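Local coordinates for biotin protein ligase-like protein of unknown function (Silicibacter sp., PDB 3BFM) that is of unknown function but resembles biotin protein ligases, with a Biotin/lipoate A/B protein ligase family region followed by a small C-terminal domain, at residues C71-Q76 against L168-R173; L97-A102 against Y147-A152; A110-D115 against Q119-V124; G184-L189 against E211-L216; A200-T205 against T222-P227. All blocks are in the same frame, centred on the assembly; numbering follows the deposited sequence.

Contact 1: residues C71-Q76 against L168-R173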
# COMPACT_ATOMS: atom_id res chain seq x y z
N CYS A 71 4.51 -10.35 -10.68
CA CYS A 71 5.77 -10.04 -10.00
C CYS A 71 7.00 -10.38 -10.87
O CYS A 71 8.09 -9.83 -10.69
CB CYS A 71 5.84 -10.75 -8.66
SG CYS A 71 4.64 -10.05 -7.47
N GLY A 72 6.82 -11.28 -11.83
CA GLY A 72 7.83 -11.53 -12.83
C GLY A 72 8.03 -10.35 -13.75
O GLY A 72 9.17 -9.97 -14.04
N VAL A 73 6.94 -9.76 -14.21
CA VAL A 73 7.00 -8.53 -15.02
C VAL A 73 7.63 -7.42 -14.19
O VAL A 73 8.49 -6.64 -14.68
CB VAL A 73 5.61 -8.09 -15.51
CG1 VAL A 73 5.70 -6.77 -16.26
CG2 VAL A 73 4.95 -9.16 -16.39
N GLY A 74 7.20 -7.33 -12.94
CA GLY A 74 7.83 -6.39 -12.00
C GLY A 74 9.35 -6.51 -11.96
O GLY A 74 10.09 -5.50 -12.01
N PHE A 75 9.83 -7.74 -11.84
CA PHE A 75 11.26 -8.02 -11.82
C PHE A 75 11.98 -7.67 -13.12
O PHE A 75 13.06 -7.07 -13.10
CB PHE A 75 11.54 -9.47 -11.49
CG PHE A 75 13.00 -9.79 -11.45
CD1 PHE A 75 13.75 -9.43 -10.33
CD2 PHE A 75 13.65 -10.37 -12.53
CE1 PHE A 75 15.09 -9.70 -10.28
CE2 PHE A 75 15.01 -10.62 -12.47
CZ PHE A 75 15.73 -10.26 -11.34
N GLN A 76 11.43 -8.10 -14.25
CA GLN A 76 12.02 -7.74 -15.54
C GLN A 76 12.13 -6.21 -15.68
O GLN A 76 13.16 -5.70 -16.13
CB GLN A 76 11.24 -8.35 -16.69
CG GLN A 76 11.89 -8.11 -18.08
CD GLN A 76 11.62 -6.72 -18.67
OE1 GLN A 76 10.65 -6.05 -18.34
NE2 GLN A 76 12.50 -6.30 -19.56
N LEU A 168 4.34 -3.22 -7.31
CA LEU A 168 3.18 -2.46 -6.88
C LEU A 168 2.51 -1.79 -8.07
O LEU A 168 1.30 -1.80 -8.15
CB LEU A 168 3.58 -1.40 -5.86
CG LEU A 168 2.51 -0.47 -5.31
CD1 LEU A 168 1.50 -1.24 -4.49
CD2 LEU A 168 3.23 0.64 -4.47
N HIS A 169 3.27 -1.24 -9.01
CA HIS A 169 2.65 -0.63 -10.19
C HIS A 169 1.70 -1.62 -10.91
O HIS A 169 0.52 -1.31 -11.16
CB HIS A 169 3.74 -0.09 -11.12
CG HIS A 169 3.24 0.33 -12.46
ND1 HIS A 169 2.68 1.57 -12.68
CD2 HIS A 169 3.20 -0.32 -13.64
CE1 HIS A 169 2.30 1.66 -13.94
NE2 HIS A 169 2.62 0.53 -14.55
N TRP A 170 2.20 -2.83 -11.18
CA TRP A 170 1.45 -3.84 -11.94
C TRP A 170 0.30 -4.46 -11.09
O TRP A 170 -0.77 -4.83 -11.60
CB TRP A 170 2.40 -4.89 -12.52
CG TRP A 170 3.17 -4.37 -13.66
CD1 TRP A 170 4.49 -4.07 -13.70
CD2 TRP A 170 2.65 -4.01 -14.94
NE1 TRP A 170 4.83 -3.59 -14.93
CE2 TRP A 170 3.72 -3.54 -15.71
CE3 TRP A 170 1.38 -4.08 -15.51
CZ2 TRP A 170 3.55 -3.10 -17.04
CZ3 TRP A 170 1.21 -3.65 -16.82
CH2 TRP A 170 2.29 -3.17 -17.57
N ILE A 171 0.51 -4.57 -9.78
CA ILE A 171 -0.53 -5.12 -8.93
C ILE A 171 -1.66 -4.13 -8.94
O ILE A 171 -2.81 -4.51 -9.05
CB ILE A 171 -0.07 -5.33 -7.46
CG1 ILE A 171 0.91 -6.51 -7.38
CG2 ILE A 171 -1.28 -5.57 -6.55
CD1 ILE A 171 1.78 -6.56 -6.05
N ASN A 172 -1.34 -2.83 -8.87
CA ASN A 172 -2.42 -1.82 -8.92
C ASN A 172 -3.17 -1.86 -10.26
O ASN A 172 -4.39 -1.79 -10.30
CB ASN A 172 -1.92 -0.40 -8.60
CG ASN A 172 -1.58 -0.21 -7.12
OD1 ASN A 172 -2.20 -0.82 -6.27
ND2 ASN A 172 -0.60 0.64 -6.82
N ARG A 173 -2.47 -2.07 -11.36
CA ARG A 173 -3.12 -2.15 -12.66
C ARG A 173 -3.97 -3.40 -12.79
O ARG A 173 -5.05 -3.38 -13.39
CB ARG A 173 -2.11 -2.06 -13.77
CG ARG A 173 -1.47 -0.67 -13.78
CD ARG A 173 -0.54 -0.52 -14.87
NE ARG A 173 -1.26 -0.32 -16.12
CZ ARG A 173 -0.68 -0.36 -17.31
NH1 ARG A 173 0.63 -0.58 -17.40
NH2 ARG A 173 -1.41 -0.17 -18.40

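Contact 2: residues L97-A102 against Y147-A152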
# COMPACT_ATOMS: atom_id res chain seq x y z
N LEU A 97 13.67 -17.81 -13.35
CA LEU A 97 14.12 -16.62 -14.04
C LEU A 97 15.26 -17.00 -14.97
O LEU A 97 16.03 -17.88 -14.64
CB LEU A 97 14.59 -15.53 -13.03
CG LEU A 97 13.51 -14.94 -12.13
CD1 LEU A 97 14.07 -14.04 -10.96
CD2 LEU A 97 12.52 -14.14 -12.97
N ARG A 98 15.39 -16.31 -16.10
CA ARG A 98 16.52 -16.51 -16.97
C ARG A 98 17.15 -15.19 -17.31
O ARG A 98 16.46 -14.23 -17.62
CB ARG A 98 16.13 -17.21 -18.28
CG ARG A 98 15.59 -18.62 -18.07
CD ARG A 98 15.92 -19.53 -19.24
NE ARG A 98 15.68 -20.91 -18.80
CZ ARG A 98 16.57 -21.90 -18.76
NH1 ARG A 98 17.81 -21.76 -19.22
NH2 ARG A 98 16.18 -23.08 -18.30
N ILE A 99 18.48 -15.15 -17.21
CA ILE A 99 19.23 -13.95 -17.57
C ILE A 99 20.20 -14.36 -18.65
O ILE A 99 20.95 -15.33 -18.48
CB ILE A 99 19.92 -13.33 -16.32
CG1 ILE A 99 18.81 -12.87 -15.35
CG2 ILE A 99 20.78 -12.17 -16.71
CD1 ILE A 99 19.31 -12.22 -14.02
N ASN A 100 20.15 -13.64 -19.77
CA ASN A 100 20.88 -14.01 -20.99
C ASN A 100 20.75 -15.49 -21.32
O ASN A 100 21.72 -16.15 -21.69
CB ASN A 100 22.36 -13.60 -20.83
CG ASN A 100 22.54 -12.10 -20.61
OD1 ASN A 100 21.83 -11.27 -21.18
ND2 ASN A 100 23.51 -11.74 -19.78
N GLY A 101 19.54 -16.03 -21.17
CA GLY A 101 19.23 -17.40 -21.52
C GLY A 101 19.53 -18.46 -20.48
O GLY A 101 19.16 -19.61 -20.66
N ALA A 102 20.20 -18.07 -19.39
CA ALA A 102 20.62 -18.99 -18.35
C ALA A 102 19.78 -18.85 -17.09
O ALA A 102 19.47 -17.74 -16.66
CB ALA A 102 22.07 -18.76 -18.00
N TYR A 147 25.81 -11.08 -11.25
CA TYR A 147 27.03 -10.31 -11.44
C TYR A 147 27.97 -11.02 -12.40
O TYR A 147 28.96 -10.44 -12.85
CB TYR A 147 27.71 -10.00 -10.09
CG TYR A 147 26.91 -9.08 -9.22
CD1 TYR A 147 26.09 -8.11 -9.76
CD2 TYR A 147 27.02 -9.13 -7.83
CE1 TYR A 147 25.36 -7.27 -8.95
CE2 TYR A 147 26.30 -8.30 -7.01
CZ TYR A 147 25.48 -7.36 -7.57
OH TYR A 147 24.75 -6.51 -6.73
N ALA A 148 27.65 -12.27 -12.73
CA ALA A 148 28.36 -12.98 -13.78
C ALA A 148 27.85 -12.55 -15.17
O ALA A 148 28.52 -12.81 -16.16
CB ALA A 148 28.22 -14.51 -13.60
N GLU A 149 26.70 -11.88 -15.23
CA GLU A 149 26.01 -11.60 -16.50
C GLU A 149 26.01 -10.14 -16.92
O GLU A 149 25.10 -9.71 -17.63
CB GLU A 149 24.55 -12.09 -16.41
CG GLU A 149 24.44 -13.59 -16.34
CD GLU A 149 25.03 -14.28 -17.57
OE1 GLU A 149 25.01 -13.66 -18.66
OE2 GLU A 149 25.51 -15.43 -17.44
N GLY A 150 27.00 -9.39 -16.46
CA GLY A 150 27.16 -8.01 -16.86
C GLY A 150 26.45 -6.96 -16.03
O GLY A 150 26.35 -5.81 -16.47
N CYS A 151 25.99 -7.33 -14.83
CA CYS A 151 25.17 -6.44 -14.00
C CYS A 151 25.91 -5.98 -12.75
O CYS A 151 25.28 -5.68 -11.73
CB CYS A 151 23.88 -7.12 -13.59
SG CYS A 151 22.85 -7.60 -14.97
N ALA A 152 27.23 -5.92 -12.83
CA ALA A 152 28.05 -5.56 -11.69
C ALA A 152 27.73 -4.14 -11.15
O ALA A 152 27.94 -3.88 -9.97
CB ALA A 152 29.55 -5.71 -12.03

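Contact 3: residues A110-D115 against Q119-V124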
# COMPACT_ATOMS: atom_id res chain seq x y z
N ALA A 110 3.16 -18.99 -2.74
CA ALA A 110 2.43 -19.81 -1.77
C ALA A 110 1.15 -19.09 -1.45
O ALA A 110 1.01 -17.87 -1.63
CB ALA A 110 3.23 -20.04 -0.45
N ALA A 111 0.19 -19.86 -0.98
CA ALA A 111 -1.04 -19.25 -0.51
C ALA A 111 -1.70 -20.06 0.63
O ALA A 111 -1.29 -21.18 0.93
CB ALA A 111 -2.00 -19.05 -1.70
N SER A 112 -2.75 -19.47 1.20
CA SER A 112 -3.37 -19.95 2.44
C SER A 112 -4.22 -21.15 2.17
O SER A 112 -4.59 -21.86 3.09
CB SER A 112 -4.23 -18.85 3.07
OG SER A 112 -5.41 -18.57 2.31
N THR A 113 -4.51 -21.39 0.89
CA THR A 113 -5.39 -22.46 0.44
C THR A 113 -4.80 -23.07 -0.83
O THR A 113 -3.97 -22.44 -1.52
CB THR A 113 -6.80 -21.89 0.09
OG1 THR A 113 -7.68 -22.95 -0.33
CG2 THR A 113 -6.69 -20.90 -1.04
N ASP A 114 -5.21 -24.29 -1.15
CA ASP A 114 -4.95 -24.89 -2.46
C ASP A 114 -6.23 -25.20 -3.25
O ASP A 114 -6.16 -25.80 -4.32
CB ASP A 114 -4.08 -26.14 -2.33
CG ASP A 114 -4.76 -27.25 -1.56
OD1 ASP A 114 -5.74 -27.01 -0.82
OD2 ASP A 114 -4.30 -28.40 -1.70
N ASP A 115 -7.38 -24.78 -2.75
CA ASP A 115 -8.62 -24.91 -3.51
C ASP A 115 -8.74 -23.75 -4.51
O ASP A 115 -8.89 -22.60 -4.10
CB ASP A 115 -9.81 -24.86 -2.55
CG ASP A 115 -11.15 -24.99 -3.27
OD1 ASP A 115 -11.19 -25.16 -4.50
OD2 ASP A 115 -12.19 -24.94 -2.57
N GLN A 119 -11.20 -18.05 -2.01
CA GLN A 119 -10.43 -16.82 -1.92
C GLN A 119 -9.40 -17.01 -0.82
O GLN A 119 -9.77 -17.35 0.30
CB GLN A 119 -11.34 -15.64 -1.64
CG GLN A 119 -10.60 -14.35 -1.40
CD GLN A 119 -11.52 -13.22 -1.15
OE1 GLN A 119 -12.46 -13.01 -1.90
NE2 GLN A 119 -11.26 -12.46 -0.10
N PRO A 120 -8.11 -16.82 -1.12
CA PRO A 120 -7.16 -17.08 -0.05
C PRO A 120 -7.11 -15.95 0.98
O PRO A 120 -7.37 -14.79 0.66
CB PRO A 120 -5.81 -17.27 -0.80
CG PRO A 120 -5.99 -16.77 -2.17
CD PRO A 120 -7.46 -16.40 -2.39
N ASP A 121 -6.74 -16.27 2.22
CA ASP A 121 -6.56 -15.23 3.24
C ASP A 121 -5.28 -14.48 2.95
O ASP A 121 -5.10 -13.37 3.41
CB ASP A 121 -6.45 -15.84 4.62
CG ASP A 121 -7.74 -16.52 5.10
OD1 ASP A 121 -8.83 -16.22 4.58
OD2 ASP A 121 -7.63 -17.37 6.01
N TRP A 122 -4.36 -15.14 2.25
CA TRP A 122 -3.06 -14.54 1.93
C TRP A 122 -2.39 -15.26 0.80
O TRP A 122 -2.65 -16.42 0.54
CB TRP A 122 -2.13 -14.50 3.14
CG TRP A 122 -1.84 -15.83 3.74
CD1 TRP A 122 -2.45 -16.38 4.85
CD2 TRP A 122 -0.83 -16.77 3.34
NE1 TRP A 122 -1.92 -17.59 5.12
CE2 TRP A 122 -0.92 -17.86 4.22
CE3 TRP A 122 0.11 -16.82 2.31
CZ2 TRP A 122 -0.10 -18.97 4.12
CZ3 TRP A 122 0.94 -17.92 2.21
CH2 TRP A 122 0.81 -18.99 3.11
N LEU A 123 -1.46 -14.54 0.17
CA LEU A 123 -0.60 -15.07 -0.84
C LEU A 123 0.78 -14.42 -0.66
O LEU A 123 0.87 -13.26 -0.32
CB LEU A 123 -1.19 -14.72 -2.20
CG LEU A 123 -0.65 -15.45 -3.41
CD1 LEU A 123 -1.78 -15.82 -4.39
CD2 LEU A 123 0.44 -14.60 -4.09
N VAL A 124 1.83 -15.18 -0.87
CA VAL A 124 3.21 -14.65 -0.78
C VAL A 124 3.94 -14.98 -2.05
O VAL A 124 3.86 -16.11 -2.54
CB VAL A 124 3.99 -15.28 0.41
CG1 VAL A 124 5.48 -14.96 0.35
CG2 VAL A 124 3.36 -14.84 1.75

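Contact 4: residues G184-L189 against E211-L216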
# COMPACT_ATOMS: atom_id res chain seq x y z
N GLY A 184 -0.18 -9.43 -22.12
CA GLY A 184 0.69 -9.03 -23.22
C GLY A 184 2.11 -8.79 -22.79
O GLY A 184 3.04 -9.25 -23.45
N GLU A 185 2.30 -8.08 -21.68
CA GLU A 185 3.64 -7.82 -21.18
C GLU A 185 4.34 -9.13 -20.88
O GLU A 185 5.52 -9.30 -21.25
CB GLU A 185 3.60 -6.98 -19.90
CG GLU A 185 3.16 -5.56 -20.11
CD GLU A 185 4.02 -4.79 -21.09
OE1 GLU A 185 5.27 -4.89 -20.98
OE2 GLU A 185 3.45 -4.10 -21.96
N TRP A 186 3.62 -10.04 -20.23
CA TRP A 186 4.18 -11.32 -19.80
C TRP A 186 4.52 -12.21 -21.01
O TRP A 186 5.61 -12.80 -21.08
CB TRP A 186 3.25 -12.06 -18.82
CG TRP A 186 3.91 -13.24 -18.26
CD1 TRP A 186 4.73 -13.28 -17.16
CD2 TRP A 186 3.90 -14.56 -18.79
NE1 TRP A 186 5.25 -14.55 -16.99
CE2 TRP A 186 4.72 -15.36 -17.97
CE3 TRP A 186 3.23 -15.17 -19.86
CZ2 TRP A 186 4.91 -16.70 -18.18
CZ3 TRP A 186 3.43 -16.54 -20.08
CH2 TRP A 186 4.26 -17.28 -19.24
N ARG A 187 3.63 -12.26 -21.99
CA ARG A 187 3.89 -13.06 -23.19
C ARG A 187 5.19 -12.66 -23.89
O ARG A 187 5.92 -13.53 -24.34
CB ARG A 187 2.69 -13.00 -24.17
CG ARG A 187 2.99 -13.54 -25.55
CD ARG A 187 1.77 -13.49 -26.45
NE ARG A 187 1.94 -14.42 -27.58
CZ ARG A 187 1.58 -15.70 -27.58
NH1 ARG A 187 0.98 -16.26 -26.53
NH2 ARG A 187 1.79 -16.44 -28.66
N GLY A 188 5.49 -11.37 -23.94
CA GLY A 188 6.73 -10.89 -24.54
C GLY A 188 8.00 -11.34 -23.84
O GLY A 188 9.06 -11.39 -24.45
N LEU A 189 7.89 -11.65 -22.54
CA LEU A 189 9.00 -12.09 -21.72
C LEU A 189 9.05 -13.58 -21.50
O LEU A 189 10.03 -14.10 -20.93
CB LEU A 189 8.91 -11.40 -20.37
CG LEU A 189 8.93 -9.88 -20.44
CD1 LEU A 189 8.68 -9.30 -19.05
CD2 LEU A 189 10.26 -9.38 -21.03
N GLU A 211 -6.61 -17.50 -19.72
CA GLU A 211 -6.81 -16.24 -19.03
C GLU A 211 -6.32 -16.26 -17.58
O GLU A 211 -5.92 -15.21 -17.04
CB GLU A 211 -8.28 -15.82 -19.07
CG GLU A 211 -9.16 -16.59 -18.10
N ASP A 212 -6.37 -17.43 -16.95
CA ASP A 212 -5.81 -17.63 -15.60
C ASP A 212 -4.33 -18.03 -15.57
O ASP A 212 -3.83 -18.49 -14.53
CB ASP A 212 -6.63 -18.67 -14.84
CG ASP A 212 -8.05 -18.21 -14.55
OD1 ASP A 212 -8.34 -17.00 -14.68
OD2 ASP A 212 -8.86 -19.08 -14.18
N PHE A 213 -3.64 -17.87 -16.70
CA PHE A 213 -2.22 -18.17 -16.87
C PHE A 213 -1.91 -19.65 -16.75
O PHE A 213 -0.78 -20.01 -16.50
CB PHE A 213 -1.31 -17.35 -15.92
CG PHE A 213 -1.22 -15.89 -16.28
CD1 PHE A 213 -0.23 -15.42 -17.13
CD2 PHE A 213 -2.10 -14.99 -15.71
CE1 PHE A 213 -0.16 -14.04 -17.41
CE2 PHE A 213 -2.04 -13.65 -16.00
CZ PHE A 213 -1.08 -13.16 -16.85
N GLY A 214 -2.91 -20.50 -17.00
CA GLY A 214 -2.71 -21.95 -17.10
C GLY A 214 -2.01 -22.28 -18.39
O GLY A 214 -2.25 -21.64 -19.41
N MSE A 215 -1.08 -23.22 -18.35
CA MSE A 215 -0.27 -23.54 -19.54
C MSE A 215 -1.08 -24.40 -20.48
O MSE A 215 -1.64 -25.41 -20.08
CB MSE A 215 0.97 -24.33 -19.17
CG MSE A 215 1.80 -24.79 -20.34
SE MSE A 215 3.37 -25.76 -19.87
CE MSE A 215 4.42 -24.15 -19.29
N LEU A 216 -1.06 -24.00 -21.74
CA LEU A 216 -1.59 -24.81 -22.82
C LEU A 216 -0.42 -25.57 -23.44
O LEU A 216 0.44 -24.98 -24.08
CB LEU A 216 -2.30 -23.91 -23.84
CG LEU A 216 -3.51 -23.14 -23.27
CD1 LEU A 216 -3.78 -21.89 -24.05
CD2 LEU A 216 -4.71 -24.06 -23.24

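Contact 5: residues A200-T205 against T222-P227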
# COMPACT_ATOMS: atom_id res chain seq x y z
N ALA A 200 4.55 -31.09 -15.49
CA ALA A 200 3.63 -31.97 -14.77
C ALA A 200 3.50 -33.36 -15.40
O ALA A 200 2.40 -33.89 -15.52
CB ALA A 200 2.26 -31.31 -14.68
N GLY A 201 4.62 -33.95 -15.80
CA GLY A 201 4.62 -35.29 -16.38
C GLY A 201 4.01 -35.39 -17.78
O GLY A 201 3.71 -36.50 -18.23
N ARG A 202 3.83 -34.25 -18.44
CA ARG A 202 3.28 -34.21 -19.80
C ARG A 202 4.25 -33.47 -20.71
O ARG A 202 5.00 -32.60 -20.27
CB ARG A 202 1.92 -33.51 -19.80
CG ARG A 202 0.86 -34.35 -19.11
CD ARG A 202 -0.32 -33.53 -18.63
NE ARG A 202 -1.02 -34.21 -17.54
CZ ARG A 202 -0.94 -33.88 -16.25
NH1 ARG A 202 -0.20 -32.85 -15.84
NH2 ARG A 202 -1.62 -34.59 -15.35
N SER A 203 4.27 -33.84 -21.99
CA SER A 203 5.16 -33.18 -22.92
C SER A 203 4.42 -32.71 -24.16
O SER A 203 3.39 -33.25 -24.53
CB SER A 203 6.30 -34.09 -23.31
OG SER A 203 7.19 -34.25 -22.21
N GLY A 204 4.98 -31.68 -24.77
CA GLY A 204 4.38 -31.10 -25.93
C GLY A 204 5.03 -29.79 -26.25
O GLY A 204 6.16 -29.53 -25.80
N THR A 205 4.33 -28.99 -27.03
CA THR A 205 4.71 -27.61 -27.36
C THR A 205 4.00 -26.62 -26.44
O THR A 205 2.78 -26.68 -26.23
CB THR A 205 4.35 -27.28 -28.82
OG1 THR A 205 5.10 -28.16 -29.67
CG2 THR A 205 4.67 -25.83 -29.17
N THR A 222 -3.60 -33.97 -28.39
CA THR A 222 -4.44 -33.28 -27.44
C THR A 222 -3.74 -32.03 -26.94
O THR A 222 -2.56 -31.84 -27.20
CB THR A 222 -4.78 -34.18 -26.24
OG1 THR A 222 -5.91 -33.64 -25.54
CG2 THR A 222 -3.59 -34.35 -25.29
N THR A 223 -4.51 -31.16 -26.30
CA THR A 223 -3.94 -30.01 -25.59
C THR A 223 -4.23 -30.18 -24.12
O THR A 223 -5.38 -30.34 -23.70
CB THR A 223 -4.54 -28.70 -26.06
OG1 THR A 223 -4.36 -28.53 -27.47
CG2 THR A 223 -3.86 -27.51 -25.35
N HIS A 224 -3.17 -30.16 -23.32
CA HIS A 224 -3.28 -30.24 -21.86
C HIS A 224 -3.42 -28.84 -21.34
O HIS A 224 -2.80 -27.92 -21.88
CB HIS A 224 -2.04 -30.88 -21.26
CG HIS A 224 -1.74 -32.23 -21.80
ND1 HIS A 224 -2.46 -33.34 -21.44
CD2 HIS A 224 -0.81 -32.66 -22.69
CE1 HIS A 224 -1.98 -34.40 -22.07
NE2 HIS A 224 -0.99 -34.01 -22.84
N LEU A 225 -4.25 -28.68 -20.31
CA LEU A 225 -4.27 -27.44 -19.52
C LEU A 225 -3.65 -27.72 -18.16
O LEU A 225 -4.14 -28.54 -17.40
CB LEU A 225 -5.69 -26.89 -19.37
CG LEU A 225 -5.84 -25.63 -18.51
CD1 LEU A 225 -5.28 -24.48 -19.24
CD2 LEU A 225 -7.30 -25.35 -18.18
N ILE A 226 -2.55 -27.03 -17.87
CA ILE A 226 -1.87 -27.17 -16.59
C ILE A 226 -2.14 -25.88 -15.83
O ILE A 226 -1.60 -24.83 -16.18
CB ILE A 226 -0.37 -27.39 -16.77
CG1 ILE A 226 -0.10 -28.44 -17.86
CG2 ILE A 226 0.28 -27.77 -15.43
CD1 ILE A 226 -0.47 -29.84 -17.47
N PRO A 227 -3.03 -25.95 -14.81
CA PRO A 227 -3.32 -24.71 -14.11
C PRO A 227 -2.08 -24.21 -13.33
O PRO A 227 -1.27 -25.00 -12.85
CB PRO A 227 -4.45 -25.11 -13.13
CG PRO A 227 -4.87 -26.46 -13.49
CD PRO A 227 -3.77 -27.09 -14.24

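Contact 1: residues C71-Q76 against L168-R173
NE1 of Trp-170 gives its N-H to OD1 of Asn-77, the residue that follows segment 71-76, and Val-73 packs against the indole next to that bond. CG1 of Val-73 lies 3.6 Å from NE1 of Trp-170 and 3.8 Å from CE2 of the same ring. The methyl sits over the five-membered ring, 3.8 Å from its centroid and 22° off the normal, which makes a CH-pi contact. It is offset toward the rim. This branch of Val-73 is the one anti to the backbone N (chi1 176°), which carries it over the indole. The two side chains cross at about a right angle. The other face of the indole rests against CD2 of His-169 from its own helix, so the ring is held between a methyl and an imidazole. Both segments are helical, belonging to helices 67-82 and 156-175 of the ligase-like region. Helix 67-82 lies on the central mixed sheet, where Phe-75 meets Leu-127 and Leu-129. Ile-171 reaches Leu-55 of the same sheet and also packs on Pro-10 of the second subunit. The backbones come close at Gly-74, whose CA is 6.9 Å from CA of Trp-170. There the indole lies beside the glycine backbone, N of Gly-74 being 4.3 Å from CD1 of Trp-170.

Contact 2: residues L97-A102 against Y147-A152
A type I' turn from Ile-99 to Ala-102 joins strands 96-99 and 102-111 as a tight beta hairpin, and its Asn-100 reaches across to Glu-149 in the loop before helix 156-175. Asn-100 and Gly-101 are the two turn residues, and both have positive phi. ND2 of Asn-100 donates to OE1 of Glu-149 at 2.7 Å. The bond is almost straight, 177° at the hydrogen. It lies in the amide plane and meets the oxygen on its anti side, 18° out of the carboxylate plane. The amide and carboxylate are thus turned well apart. A weak second bond runs from ND2 of Asn-100 to the backbone O of Glu-149 at 3.4 Å. Each polar group also has a partner outside: OD1 of Asn-100 accepts from N of Ala-88, and OE2 of Glu-149 bonds to OG1 of Thr-144. These bonds should fix the rotation of both groups. The Glu-149 chain is bent at chi2 (-61°), and this brings OE1 of Glu-149 to the Asn-100 amide. Beside the polar pair, CG2 of Ile-99 touches CB of Glu-149 at 3.8 Å. Just before the turn, Arg-98 folds back, and its NH1 donates to O of Gly-101 at 2.9 Å.

Contact 3: residues A110-D115 against Q119-V124
Trp-122 and Ser-112 both hold their outer group between the backbone N and the carbonyl carbon, with chi1 of 59° and 70°. For Trp-122 this folds the indole over the opposing chain. For Ser-112 it turns OG toward N of Asp-121, which donates to it at 2.7 Å. CB of Ser-112 then lies over the five-membered ring of Trp-122, 3.5 Å from the centroid and 18° off the normal, a CH-pi contact. The backbone at Ala-111 and Ser-112 runs across the same face. NE1 of Trp-122 is tied to OE1 of Glu-32 in helix 23-32. The segments form the loop end of the beta hairpin of strands 102-111 and 123-130 in the central sheet. Ala-110 and Val-124 are an antiparallel hydrogen-bonded pair: N of Ala-110 to O of Val-124 is 3.0 Å, and N of Val-124 to O of Ala-110 is 2.9 Å. Their side chains face helix 23-32. Ala-111 and Leu-123, the next pair, are non-hydrogen-bonded and point to the other face, toward helix 61-64. N of Ser-112 adds a bond to O of Trp-122 at 3.1 Å. Cutting Trp-122 back to an alanine is likely to uncover the chain at Ala-111 and Ser-112 and to leave OE1 of Glu-32 without its N-H donor. Beyond the strands, CG2 of Thr-113 packs on CB of Pro-120 at 3.7 Å.

Contact 4: residues G184-L189 against E211-L216
The helical backbone at Trp-186 and the turn at Phe-213 stay well apart, with 9.8 Å between their CA atoms, and two aromatic side chains bridge the distance. Phe-213 sits in the turn that leads into strand 215-218, and its backbone is in the left-handed region (phi 67°). Its ring points an edge at the face of the Trp-186 indole. The planes stand at 87°, and the centroids of the phenyl and the five-membered ring are 5.8 Å apart. This is a T-shaped pair. The closest atoms are CE1 of Phe-213 and CB of Trp-186, 4.2 Å apart. That CB lies near the plane of the phenyl ring, at its edge. In Trp-186, CG is anti to the backbone N (chi1 -172°), which turns a face of the indole to the phenyl edge. The contact is small, buried and wholly apolar. It joins helix 179-189 to the C-terminal beta strands. Phe-213 also stacks on His-183, one helical turn before Trp-186, and NE2 of His-183 bonds to O of Glu-211. Pro-69 of helix 67-82 touches both aromatic residues, and Val-209 of strand 205-209 packs on Trp-186.

Contact 5: residues A200-T205 against T222-P227
Arg-202, His-224 and Ile-226 make most of this contact, which lies within the small C-terminal beta domain, whose sequence family is grouped with SH3-like domains, consistent with its small antiparallel sheet. Strand 202-203 faces strand 223-226, and the two meet through side chains. The chain turns a corner at Gly-204, between this strand and the three-stranded sheet. CD of Arg-202 lies over one face of the His-224 imidazole, 3.8 Å from the centroid and 21° off the normal. This is a CH-pi contact made by the aliphatic part of the arginine. Its chain is extended from CG to NE and crosses the ring at a slant, with the guanidinium plane turned 47° from the imidazole. The opposite face of the ring meets CG2 of Thr-222. NE2 of His-224 is hydrogen-bonded to OD2 of Asp-219, which should hold the ring from turning. If His-224 were an alanine, Asp-219 would probably lose this partner and the Arg-202 chain would probably be freer to move, with no ring under CD. Arg-202 and Ile-226 each have two modelled conformers, so their details hold for one of them. In the conformers described, CD1 of Ile-226 comes near NH1 of Arg-202. CG2 of Ile-226 touches CB of Ala-200 at 4.1 Å.

Contacts 1, 2 and 3 all lie in the ligase-like region, and along the chain contact 3 is nested in contact 2, which is nested in contact 1. Contacts 2 and 3 use neighbouring strands of the central sheet but sit about 31 Å apart between centres, on opposite sides of the chain's centre. Contact 1 touches contact 2 through Phe-75 and Leu-97. The centres of contacts 4 and 1 are about 14 Å apart, and the two touch where helix 179-189 meets helices 67-82 and 156-175. Contact 4 is one of the places where the C-terminal domain meets the larger one. Contacts 4 and 5 alternate along the chain and share one sheet, so the small domain is tied through contact 4 to the helices of the larger one.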